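Local coordinates for protein alpha-L-rhamnosidase (Streptomyces avermitilis, PDB 3W5N) that hydrolyses terminal non-reducing alpha-L-rhamnosyl residues, releasing L-rhamnose from citrus flavonoids and from the arabinogalactan-protein gum arabic, at residues L638-D643 with A693-A698; D746-S751 with W894-S899; T849-T854 with F914-Y919. One frame throughout, in Å; residues are numbered along the deposited sequence. Where two conformers were deposited one is given.

All three contacts lie in the six-hairpin glycosidase domain and touch the same bound rhamnose, so together they show how loops at one end of an (alpha/alpha)6 barrel build a pocket. Contacts 1 and 3 are buried throughout, whereas contact 2 is only partly buried. Contact 1 brings the start of helix 641-654 against the loop before helix 698-710. Contacts 2 and 3 are close neighbours, with centres about 7 Å apart: both draw on the loop between helices 883-887 and 923-929, and backbone bonding from Trp-747 to Phe-851 ties them. The chemistry changes accordingly: glycine-on-indole packing and carboxylate bonds in contact 1, ordered water in contact 2, and aromatic packing with a histidine donor in contact 3.

Contact 1: residues L638-D643 with A693-A698; sequences LGWTGD and AGWGDA. With RAM (alpha-L-rhamnopyranose), chain C.
Gly-642 packs flat on the indole of Trp-695, where the first turn of helix 641-654 meets the loop leading into helix 698-710 in the (alpha/alpha)6 catalytic barrel. Trp-695, a rhamnose-binding residue, is a good example of a side chain that can be followed from CB to the far rim, meeting Thr-641, Gly-642 and the sugar in turn. Its CB lies 3.2 Å from Thr-641 OG1, a hydroxyl that is itself hydrogen-bonded to the carbonyl of Asp-680. Next along the ring, CD1 comes to 3.2 Å from Gly-642 N. The five-membered ring then receives Gly-642 CA in a CH-pi contact 3.5 Å from its centroid and only 2° off the ring normal. Any side chain on Gly-642 would run into CE2, which explains the bare backbone here. At the polar rim, NE1 donates to O4 of the rhamnose at 3.0 Å, with an N-H...O angle of 145°. CZ2, beyond it, lies within van der Waals range of the sugar methyl C6.

The second indole stands almost perpendicular to the first. Trp-640, at the N-cap position of the helix, meets Trp-695 rim to rim, with neither ring over the other's face; Trp-640 CE3 lies 3.5 Å from Trp-695 NE1. One face of Trp-640 instead lies under the sugar, beneath C2 and C5, and its NE1 is hydrogen-bonded to Glu-636, the probable proton donor. At the base of the contact, Ala-698 CB rests on Thr-641 O. Asp-643 adds two further bonds, accepting from adjacent hydroxyls, so that sugar O4 is held both by this carboxylate and by the Trp-695 indole: OD1 receives O4 at 2.6 Å, and OD2 receives O3 at 2.7 Å.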
loop_
_atom_site.group_PDB
_atom_site.type_symbol
_atom_site.label_atom_id
_atom_site.label_comp_id
_atom_site.label_asym_id
_atom_site.label_seq_id
_atom_site.Cartn_x
_atom_site.Cartn_y
_atom_site.Cartn_z
ATOM N N LEU A 638 1.032 5.427 -4.667
ATOM C CA LEU A 638 0.902 4.646 -5.884
ATOM C C LEU A 638 1.890 3.484 -5.900
ATOM O O LEU A 638 2.892 3.520 -5.203
ATOM C CB LEU A 638 1.114 5.555 -7.101
ATOM C CG LEU A 638 0.250 6.825 -7.138
ATOM C CD1 LEU A 638 0.701 7.669 -8.317
ATOM C CD2 LEU A 638 -1.227 6.505 -7.267
ATOM N N GLY A 639 1.607 2.462 -6.708
ATOM C CA GLY A 639 2.498 1.292 -6.806
ATOM C C GLY A 639 3.705 1.553 -7.708
ATOM O O GLY A 639 3.791 1.022 -8.832
ATOM N N TRP A 640 4.625 2.384 -7.219
ATOM C CA TRP A 640 5.774 2.842 -8.002
ATOM C C TRP A 640 6.765 1.718 -8.248
ATOM O O TRP A 640 7.261 1.103 -7.313
ATOM C CB TRP A 640 6.471 4.012 -7.306
ATOM C CG TRP A 640 5.837 5.317 -7.627
ATOM C CD1 TRP A 640 4.917 5.994 -6.877
ATOM C CD2 TRP A 640 6.084 6.124 -8.784
ATOM N NE1 TRP A 640 4.586 7.181 -7.487
ATOM C CE2 TRP A 640 5.272 7.279 -8.669
ATOM C CE3 TRP A 640 6.911 5.983 -9.910
ATOM C CZ2 TRP A 640 5.265 8.292 -9.643
ATOM C CZ3 TRP A 640 6.901 6.974 -10.875
ATOM C CH2 TRP A 640 6.089 8.120 -10.735
ATOM N N THR A 641 7.015 1.445 -9.527
ATOM C CA THR A 641 7.855 0.316 -9.907
ATOM C C THR A 641 9.315 0.492 -9.464
ATOM O O THR A 641 9.923 -0.422 -8.934
ATOM C CB THR A 641 7.795 0.092 -11.428
ATOM O OG1 THR A 641 8.127 1.320 -12.105
ATOM C CG2 THR A 641 6.416 -0.347 -11.850
ATOM N N GLY A 642 9.878 1.674 -9.682
ATOM C CA GLY A 642 11.249 1.930 -9.277
ATOM C C GLY A 642 11.521 1.661 -7.812
ATOM O O GLY A 642 12.528 1.016 -7.460
ATOM N N ASP A 643 10.636 2.166 -6.950
ATOM C CA ASP A 643 10.860 2.087 -5.508
ATOM C C ASP A 643 10.870 0.635 -5.056
ATOM O O ASP A 643 11.702 0.243 -4.253
ATOM C CB ASP A 643 9.768 2.848 -4.735
ATOM C CG ASP A 643 9.641 4.303 -5.169
ATOM O OD1 ASP A 643 9.626 4.571 -6.390
ATOM O OD2 ASP A 643 9.551 5.188 -4.272
ATOM N N ALA A 693 13.675 2.907 -17.735
ATOM C CA ALA A 693 14.774 2.132 -17.150
ATOM C C ALA A 693 14.863 2.304 -15.647
ATOM O O ALA A 693 14.881 3.429 -15.158
ATOM C CB ALA A 693 16.100 2.557 -17.778
ATOM N N GLY A 694 14.950 1.189 -14.919
ATOM C CA GLY A 694 15.024 1.197 -13.450
ATOM C C GLY A 694 13.646 1.190 -12.800
ATOM O O GLY A 694 13.525 0.961 -11.602
ATOM N N TRP A 695 12.621 1.479 -13.590
ATOM C CA TRP A 695 11.247 1.528 -13.107
ATOM C C TRP A 695 10.534 0.287 -13.675
ATOM O O TRP A 695 10.364 -0.685 -12.952
ATOM C CB TRP A 695 10.568 2.887 -13.447
ATOM C CG TRP A 695 10.745 3.887 -12.305
ATOM C CD1 TRP A 695 9.765 4.348 -11.472
ATOM C CD2 TRP A 695 11.971 4.477 -11.845
ATOM N NE1 TRP A 695 10.296 5.203 -10.537
ATOM C CE2 TRP A 695 11.651 5.293 -10.738
ATOM C CE3 TRP A 695 13.308 4.424 -12.284
ATOM C CZ2 TRP A 695 12.618 6.027 -10.045
ATOM C CZ3 TRP A 695 14.273 5.160 -11.593
ATOM C CH2 TRP A 695 13.921 5.948 -10.486
ATOM N N GLY A 696 10.218 0.287 -14.966
ATOM C CA GLY A 696 9.550 -0.852 -15.612
ATOM C C GLY A 696 10.302 -2.157 -15.379
ATOM O O GLY A 696 9.686 -3.252 -15.327
ATOM N N ASP A 697 11.623 -2.060 -15.203
ATOM C CA ASP A 697 12.437 -3.244 -14.943
ATOM C C ASP A 697 12.045 -4.017 -13.679
ATOM O O ASP A 697 12.496 -5.145 -13.484
ATOM C CB ASP A 697 13.913 -2.889 -14.922
ATOM C CG ASP A 697 14.377 -2.384 -16.260
ATOM O OD1 ASP A 697 14.495 -3.217 -17.198
ATOM O OD2 ASP A 697 14.575 -1.152 -16.374
ATOM N N ALA A 698 11.197 -3.423 -12.834
ATOM C CA ALA A 698 10.689 -4.159 -11.685
ATOM C C ALA A 698 9.988 -5.453 -12.106
ATOM O O ALA A 698 9.957 -6.414 -11.340
ATOM C CB ALA A 698 9.769 -3.291 -10.833
HETATM C C1 RAM C . 8.043 10.236 -6.766
HETATM C C2 RAM C . 7.471 8.924 -6.201
HETATM C C3 RAM C . 8.498 7.769 -6.262
HETATM C C4 RAM C . 9.540 7.863 -7.391
HETATM C C5 RAM C . 8.980 8.732 -8.482
HETATM C C6 RAM C . 9.998 8.769 -9.628
HETATM O O1 RAM C . 6.999 11.148 -7.124
HETATM O O2 RAM C . 6.963 9.185 -4.866
HETATM O O3 RAM C . 9.298 7.740 -5.088
HETATM O O4 RAM C . 9.881 6.578 -7.956
HETATM O O5 RAM C . 8.805 10.044 -7.950
#

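Contact 2: residues D746-S751 with W894-S899; sequences DWLNVS and WERWDS. With RAM (alpha-L-rhamnopyranose), chain C.
Leu-748 and Arg-896 approach to 6.5 Å between CA atoms, where a type II beta turn from Asp-746 to Asn-749 faces a type I turn from Arg-896 to Ser-899; Leu-748 takes the positive-phi third position of its turn (phi 62°). These are loops over the active-site end of the (alpha/alpha)6 barrel. The two methyls of Leu-748 divide the work: CD1 lies 3.4 Å from Glu-895 O, a buried carbonyl with no partner in the model, and CD2 sits over one face of the Arg-896 guanidinium, whose NE is hydrogen-bonded to Met-911 O. Val-750 CG2 meets Trp-897 CD1 at 3.4 Å, while a water links Leu-748 O to Trp-897 N.

Trp-747, its CG anti to the backbone N (chi1 -164°), lays the centre of one ring face against sugar C6 and directs NE1 into a second water at 2.8 Å. Replacing this indole with an alanine is likely to leave that water without its N-H donor and uncover the side of the sugar methyl that faces this ring. This water also hydrogen-bonds with O3 and O5 of the rhamnose, and its position is consistent with the attacking water of an inverting glycosidase. Glu-895, the probable proton acceptor, reaches it with an extended side chain: OE2 accepts from the water at 2.6 Å, and OE1 is salt-bridged to Arg-634 and accepts from the backbone N of Ser-913.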
loop_
_atom_site.group_PDB
_atom_site.type_symbol
_atom_site.label_atom_id
_atom_site.label_comp_id
_atom_site.label_asym_id
_atom_site.label_seq_id
_atom_site.Cartn_x
_atom_site.Cartn_y
_atom_site.Cartn_z
ATOM N N ASP A 746 18.941 8.227 -11.639
ATOM C CA ASP A 746 19.301 7.955 -10.256
ATOM C C ASP A 746 18.619 8.985 -9.349
ATOM O O ASP A 746 19.271 9.853 -8.739
ATOM C CB ASP A 746 20.822 7.942 -10.061
ATOM C CG ASP A 746 21.237 7.403 -8.703
ATOM O OD1 ASP A 746 20.547 6.496 -8.151
ATOM O OD2 ASP A 746 22.276 7.869 -8.184
ATOM N N TRP A 747 17.290 8.859 -9.293
ATOM C CA TRP A 747 16.387 9.790 -8.606
ATOM C C TRP A 747 16.899 10.217 -7.250
ATOM O O TRP A 747 17.276 9.377 -6.415
ATOM C CB TRP A 747 15.032 9.112 -8.443
ATOM C CG TRP A 747 13.847 9.999 -8.101
ATOM C CD1 TRP A 747 13.084 9.934 -6.969
ATOM C CD2 TRP A 747 13.260 11.017 -8.928
ATOM N NE1 TRP A 747 12.053 10.856 -7.038
ATOM C CE2 TRP A 747 12.148 11.541 -8.222
ATOM C CE3 TRP A 747 13.563 11.540 -10.197
ATOM C CZ2 TRP A 747 11.336 12.544 -8.750
ATOM C CZ3 TRP A 747 12.764 12.540 -10.715
ATOM C CH2 TRP A 747 11.660 13.038 -9.988
ATOM N N LEU A 748 16.900 11.538 -7.025
ATOM C CA LEU A 748 17.240 12.107 -5.710
ATOM C C LEU A 748 18.663 11.813 -5.222
ATOM O O LEU A 748 18.913 11.719 -4.027
ATOM C CB LEU A 748 16.178 11.735 -4.646
ATOM C CG LEU A 748 14.772 12.284 -4.950
ATOM C CD1 LEU A 748 13.725 11.738 -3.982
ATOM C CD2 LEU A 748 14.752 13.807 -4.912
ATOM N N ASN A 749 19.592 11.675 -6.161
ATOM C CA ASN A 749 21.014 11.658 -5.840
ATOM C C ASN A 749 21.481 12.982 -5.168
ATOM O O ASN A 749 20.747 13.966 -5.159
ATOM C CB ASN A 749 21.810 11.375 -7.117
ATOM C CG ASN A 749 21.609 12.430 -8.177
ATOM O OD1 ASN A 749 22.225 13.497 -8.119
ATOM N ND2 ASN A 749 20.755 12.142 -9.164
ATOM N N VAL A 750 22.691 13.007 -4.629
ATOM C CA VAL A 750 23.169 14.199 -3.906
ATOM C C VAL A 750 24.107 14.965 -4.827
ATOM O O VAL A 750 25.318 14.773 -4.760
ATOM C CB VAL A 750 23.861 13.834 -2.573
ATOM C CG1 VAL A 750 24.209 15.094 -1.774
ATOM C CG2 VAL A 750 22.956 12.939 -1.735
ATOM N N SER A 751 23.527 15.795 -5.702
ATOM C CA SER A 751 24.289 16.603 -6.663
ATOM C C SER A 751 25.366 15.771 -7.380
ATOM O O SER A 751 26.548 16.155 -7.440
ATOM C CB SER A 751 24.901 17.834 -5.970
ATOM O OG SER A 751 25.626 18.630 -6.891
ATOM N N TRP A 894 13.382 8.382 4.967
ATOM C CA TRP A 894 12.812 9.549 4.291
ATOM C C TRP A 894 12.983 9.470 2.777
ATOM O O TRP A 894 13.884 8.783 2.274
ATOM C CB TRP A 894 13.475 10.845 4.796
ATOM C CG TRP A 894 13.395 11.105 6.269
ATOM C CD1 TRP A 894 12.521 10.581 7.180
ATOM C CD2 TRP A 894 14.212 12.038 6.986
ATOM N NE1 TRP A 894 12.765 11.124 8.442
ATOM C CE2 TRP A 894 13.793 12.024 8.335
ATOM C CE3 TRP A 894 15.269 12.883 6.609
ATOM C CZ2 TRP A 894 14.406 12.822 9.323
ATOM C CZ3 TRP A 894 15.862 13.695 7.597
ATOM C CH2 TRP A 894 15.431 13.643 8.924
ATOM N N GLU A 895 12.158 10.204 2.040
ATOM C CA GLU A 895 12.253 10.239 0.585
ATOM C C GLU A 895 13.596 10.835 0.123
ATOM O O GLU A 895 14.175 10.388 -0.886
ATOM C CB GLU A 895 11.091 11.043 0.011
ATOM C CG GLU A 895 11.027 11.135 -1.511
ATOM C CD GLU A 895 9.772 11.867 -1.985
ATOM O OE1 GLU A 895 9.214 12.684 -1.202
ATOM O OE2 GLU A 895 9.339 11.621 -3.136
ATOM N N ARG A 896 14.083 11.833 0.865
ATOM C CA ARG A 896 15.311 12.564 0.476
ATOM C C ARG A 896 16.362 12.399 1.550
ATOM O O ARG A 896 16.035 12.235 2.716
ATOM C CB ARG A 896 15.019 14.067 0.323
ATOM C CG ARG A 896 13.996 14.423 -0.740
ATOM C CD ARG A 896 13.647 15.899 -0.622
ATOM N NE ARG A 896 12.705 16.336 -1.640
ATOM C CZ ARG A 896 13.056 16.857 -2.812
ATOM N NH1 ARG A 896 14.343 17.025 -3.129
ATOM N NH2 ARG A 896 12.118 17.239 -3.670
ATOM N N TRP A 897 17.641 12.469 1.175
ATOM C CA TRP A 897 18.696 12.452 2.172
ATOM C C TRP A 897 18.578 13.676 3.107
ATOM O O TRP A 897 18.961 13.615 4.279
ATOM C CB TRP A 897 20.060 12.417 1.474
ATOM C CG TRP A 897 20.310 11.124 0.709
ATOM C CD1 TRP A 897 20.337 10.975 -0.650
ATOM C CD2 TRP A 897 20.551 9.821 1.264
ATOM N NE1 TRP A 897 20.603 9.654 -0.977
ATOM C CE2 TRP A 897 20.743 8.932 0.178
ATOM C CE3 TRP A 897 20.648 9.323 2.574
ATOM C CZ2 TRP A 897 21.001 7.563 0.358
ATOM C CZ3 TRP A 897 20.917 7.947 2.757
ATOM C CH2 TRP A 897 21.082 7.091 1.638
ATOM N N ASP A 898 17.997 14.756 2.584
ATOM C CA ASP A 898 17.807 15.992 3.352
ATOM C C ASP A 898 16.336 16.397 3.502
ATOM O O ASP A 898 16.017 17.585 3.415
ATOM C CB ASP A 898 18.547 17.139 2.670
ATOM C CG ASP A 898 18.097 17.355 1.241
ATOM O OD1 ASP A 898 17.448 16.461 0.649
ATOM O OD2 ASP A 898 18.387 18.428 0.691
ATOM N N SER A 899 15.438 15.440 3.737
ATOM C CA SER A 899 14.029 15.815 3.963
ATOM C C SER A 899 13.897 16.869 5.087
ATOM O O SER A 899 13.048 17.744 5.025
ATOM C CB SER A 899 13.154 14.589 4.226
ATOM O OG SER A 899 13.040 13.822 3.029
HETATM C C1 RAM C . 8.043 10.236 -6.766
HETATM C C2 RAM C . 7.471 8.924 -6.201
HETATM C C3 RAM C . 8.498 7.769 -6.262
HETATM C C4 RAM C . 9.540 7.863 -7.391
HETATM C C5 RAM C . 8.980 8.732 -8.482
HETATM C C6 RAM C . 9.998 8.769 -9.628
HETATM O O1 RAM C . 6.999 11.148 -7.124
HETATM O O2 RAM C . 6.963 9.185 -4.866
HETATM O O3 RAM C . 9.298 7.740 -5.088
HETATM O O4 RAM C . 9.881 6.578 -7.956
HETATM O O5 RAM C . 8.805 10.044 -7.950
HETATM O O HOH W 1 10.237 10.181 -5.071
HETATM O O HOH W 2 17.945 13.131 -1.609
#

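Contact 3: residues T849-T854 with F914-Y919; sequences TGFLGT and FNHYAY. With RAM (alpha-L-rhamnopyranose), chain C.
Phe-851 meets Ala-918 with one face and Tyr-919 with its edge, in the tight part of a buried contact between two loops of the (alpha/alpha)6 barrel. Ala-918 CB sits over the centre of the phenyl face, 3.7 Å from its centroid and 5° off the normal, a CH-pi contact. Against Tyr-919 the same ring is T-shaped: its edge points at the tyrosine face, planes at 87°, with Phe-851 CD1 3.6 Å from Tyr-919 CZ. Tyr-919 OH, in turn, lies in the plane of the phenyl ring at its rim. Behind the tyrosine, Thr-854 OG1 comes to 3.6 Å from Tyr-919 CE1. That hydroxyl is fixed by two bonds, accepting from Thr-849 OG1 and donating to Gly-850 O at 2.7 Å; Gly-850 O also takes the backbone N-H of Thr-854.

The packing is looser toward the sugar, where His-916 CD2 approaches Phe-851 CZ no closer than 4.0 Å. Here the imidazole is occupied with polar partners: NE2 lies 3.1 Å from rhamnose O2 and 3.0 Å from O3, its one N-H shared between the two hydroxyl oxygens, while ND1 is hydrogen-bonded to Ser-913. Phe-851 CE2 also reaches sugar O3, but as plain contact. This division is consistent with an apolar wall of Phe-851, Ala-918 and Tyr-919 beside a polar site, where His-916, its rotation probably set by Ser-913, contributes a donor to O2 and O3, complementing Asp-643, which accepts from O3.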
loop_
_atom_site.group_PDB
_atom_site.type_symbol
_atom_site.label_atom_id
_atom_site.label_comp_id
_atom_site.label_asym_id
_atom_site.label_seq_id
_atom_site.Cartn_x
_atom_site.Cartn_y
_atom_site.Cartn_z
ATOM N N THR A 849 24.778 8.707 -3.831
ATOM C CA THR A 849 23.881 7.906 -4.660
ATOM C C THR A 849 22.402 8.230 -4.415
ATOM O O THR A 849 22.026 8.524 -3.286
ATOM C CB THR A 849 24.118 6.400 -4.404
ATOM O OG1 THR A 849 24.095 6.129 -2.997
ATOM C CG2 THR A 849 25.484 5.992 -4.942
ATOM N N GLY A 850 21.595 8.150 -5.471
ATOM C CA GLY A 850 20.123 8.248 -5.403
ATOM C C GLY A 850 19.426 6.886 -5.321
ATOM O O GLY A 850 20.009 5.929 -4.839
ATOM N N PHE A 851 18.192 6.801 -5.823
ATOM C CA PHE A 851 17.356 5.587 -5.669
ATOM C C PHE A 851 17.968 4.324 -6.273
ATOM O O PHE A 851 17.846 3.236 -5.702
ATOM C CB PHE A 851 15.968 5.795 -6.298
ATOM C CG PHE A 851 14.966 6.474 -5.388
ATOM C CD1 PHE A 851 15.370 7.339 -4.377
ATOM C CD2 PHE A 851 13.601 6.268 -5.580
ATOM C CE1 PHE A 851 14.429 7.956 -3.542
ATOM C CE2 PHE A 851 12.653 6.894 -4.760
ATOM C CZ PHE A 851 13.069 7.748 -3.749
ATOM N N LEU A 852 18.645 4.481 -7.405
ATOM C CA LEU A 852 19.133 3.330 -8.161
ATOM C C LEU A 852 20.509 2.846 -7.694
ATOM O O LEU A 852 20.781 1.636 -7.697
ATOM C CB LEU A 852 19.133 3.630 -9.657
ATOM C CG LEU A 852 17.793 3.864 -10.359
ATOM C CD1 LEU A 852 18.050 4.018 -11.850
ATOM C CD2 LEU A 852 16.812 2.720 -10.093
ATOM N N GLY A 853 21.370 3.794 -7.329
ATOM C CA GLY A 853 22.708 3.497 -6.811
ATOM C C GLY A 853 22.726 2.979 -5.395
ATOM O O GLY A 853 23.521 2.103 -5.067
ATOM N N THR A 854 21.858 3.511 -4.534
ATOM C CA THR A 854 21.942 3.193 -3.109
ATOM C C THR A 854 21.846 1.702 -2.726
ATOM O O THR A 854 22.619 1.241 -1.885
ATOM C CB THR A 854 20.972 4.065 -2.269
ATOM O OG1 THR A 854 21.315 5.445 -2.486
ATOM C CG2 THR A 854 21.080 3.723 -0.761
ATOM N N PHE A 914 8.404 11.705 4.469
ATOM C CA PHE A 914 9.217 11.157 5.544
ATOM C C PHE A 914 8.999 9.654 5.738
ATOM O O PHE A 914 9.312 9.112 6.791
ATOM C CB PHE A 914 8.961 11.918 6.846
ATOM C CG PHE A 914 9.340 13.370 6.761
ATOM C CD1 PHE A 914 8.440 14.313 6.270
ATOM C CD2 PHE A 914 10.618 13.780 7.118
ATOM C CE1 PHE A 914 8.798 15.655 6.180
ATOM C CE2 PHE A 914 10.988 15.116 7.009
ATOM C CZ PHE A 914 10.079 16.045 6.549
ATOM N N ASN A 915 8.495 8.981 4.706
ATOM C CA ASN A 915 8.207 7.539 4.807
ATOM C C ASN A 915 8.220 6.866 3.415
ATOM O O ASN A 915 7.202 6.391 2.944
ATOM C CB ASN A 915 6.874 7.321 5.558
ATOM C CG ASN A 915 6.730 5.916 6.133
ATOM O OD1 ASN A 915 7.581 5.050 5.931
ATOM N ND2 ASN A 915 5.647 5.696 6.881
ATOM N N HIS A 916 9.398 6.848 2.785
ATOM C CA HIS A 916 9.675 6.149 1.518
ATOM C C HIS A 916 10.646 5.021 1.869
ATOM O O HIS A 916 11.638 5.270 2.601
ATOM C CB HIS A 916 10.411 7.081 0.553
ATOM C CG HIS A 916 9.541 7.738 -0.482
ATOM N ND1 HIS A 916 8.594 8.693 -0.168
ATOM C CD2 HIS A 916 9.535 7.631 -1.831
ATOM C CE1 HIS A 916 8.012 9.115 -1.278
ATOM N NE2 HIS A 916 8.562 8.483 -2.304
ATOM N N TYR A 917 10.417 3.796 1.382
ATOM C CA TYR A 917 11.347 2.711 1.758
ATOM C C TYR A 917 12.653 2.599 0.951
ATOM O O TYR A 917 13.560 1.854 1.353
ATOM C CB TYR A 917 10.670 1.321 1.851
ATOM C CG TYR A 917 9.793 0.920 0.687
ATOM C CD1 TYR A 917 10.231 1.027 -0.647
ATOM C CD2 TYR A 917 8.520 0.402 0.923
ATOM C CE1 TYR A 917 9.405 0.641 -1.707
ATOM C CE2 TYR A 917 7.691 0.010 -0.127
ATOM C CZ TYR A 917 8.129 0.144 -1.434
ATOM O OH TYR A 917 7.287 -0.238 -2.455
ATOM N N ALA A 918 12.764 3.361 -0.137
ATOM C CA ALA A 918 13.895 3.226 -1.079
ATOM C C ALA A 918 15.291 3.186 -0.433
ATOM O O ALA A 918 16.094 2.282 -0.732
ATOM C CB ALA A 918 13.823 4.291 -2.171
ATOM N N TYR A 919 15.581 4.137 0.465
ATOM C CA TYR A 919 16.898 4.200 1.098
ATOM C C TYR A 919 17.087 3.178 2.228
ATOM O O TYR A 919 18.200 2.987 2.747
ATOM C CB TYR A 919 17.187 5.637 1.572
ATOM C CG TYR A 919 17.356 6.581 0.401
ATOM C CD1 TYR A 919 17.962 6.142 -0.771
ATOM C CD2 TYR A 919 16.932 7.916 0.461
ATOM C CE1 TYR A 919 18.135 6.977 -1.859
ATOM C CE2 TYR A 919 17.106 8.767 -0.630
ATOM C CZ TYR A 919 17.715 8.287 -1.782
ATOM O OH TYR A 919 17.916 9.096 -2.875
HETATM C C1 RAM C . 8.043 10.236 -6.766
HETATM C C2 RAM C . 7.471 8.924 -6.201
HETATM C C3 RAM C . 8.498 7.769 -6.262
HETATM C C4 RAM C . 9.540 7.863 -7.391
HETATM C C5 RAM C . 8.980 8.732 -8.482
HETATM C C6 RAM C . 9.998 8.769 -9.628
HETATM O O1 RAM C . 6.999 11.148 -7.124
HETATM O O2 RAM C . 6.963 9.185 -4.866
HETATM O O3 RAM C . 9.298 7.740 -5.088
HETATM O O4 RAM C . 9.881 6.578 -7.956
HETATM O O5 RAM C . 8.805 10.044 -7.950
#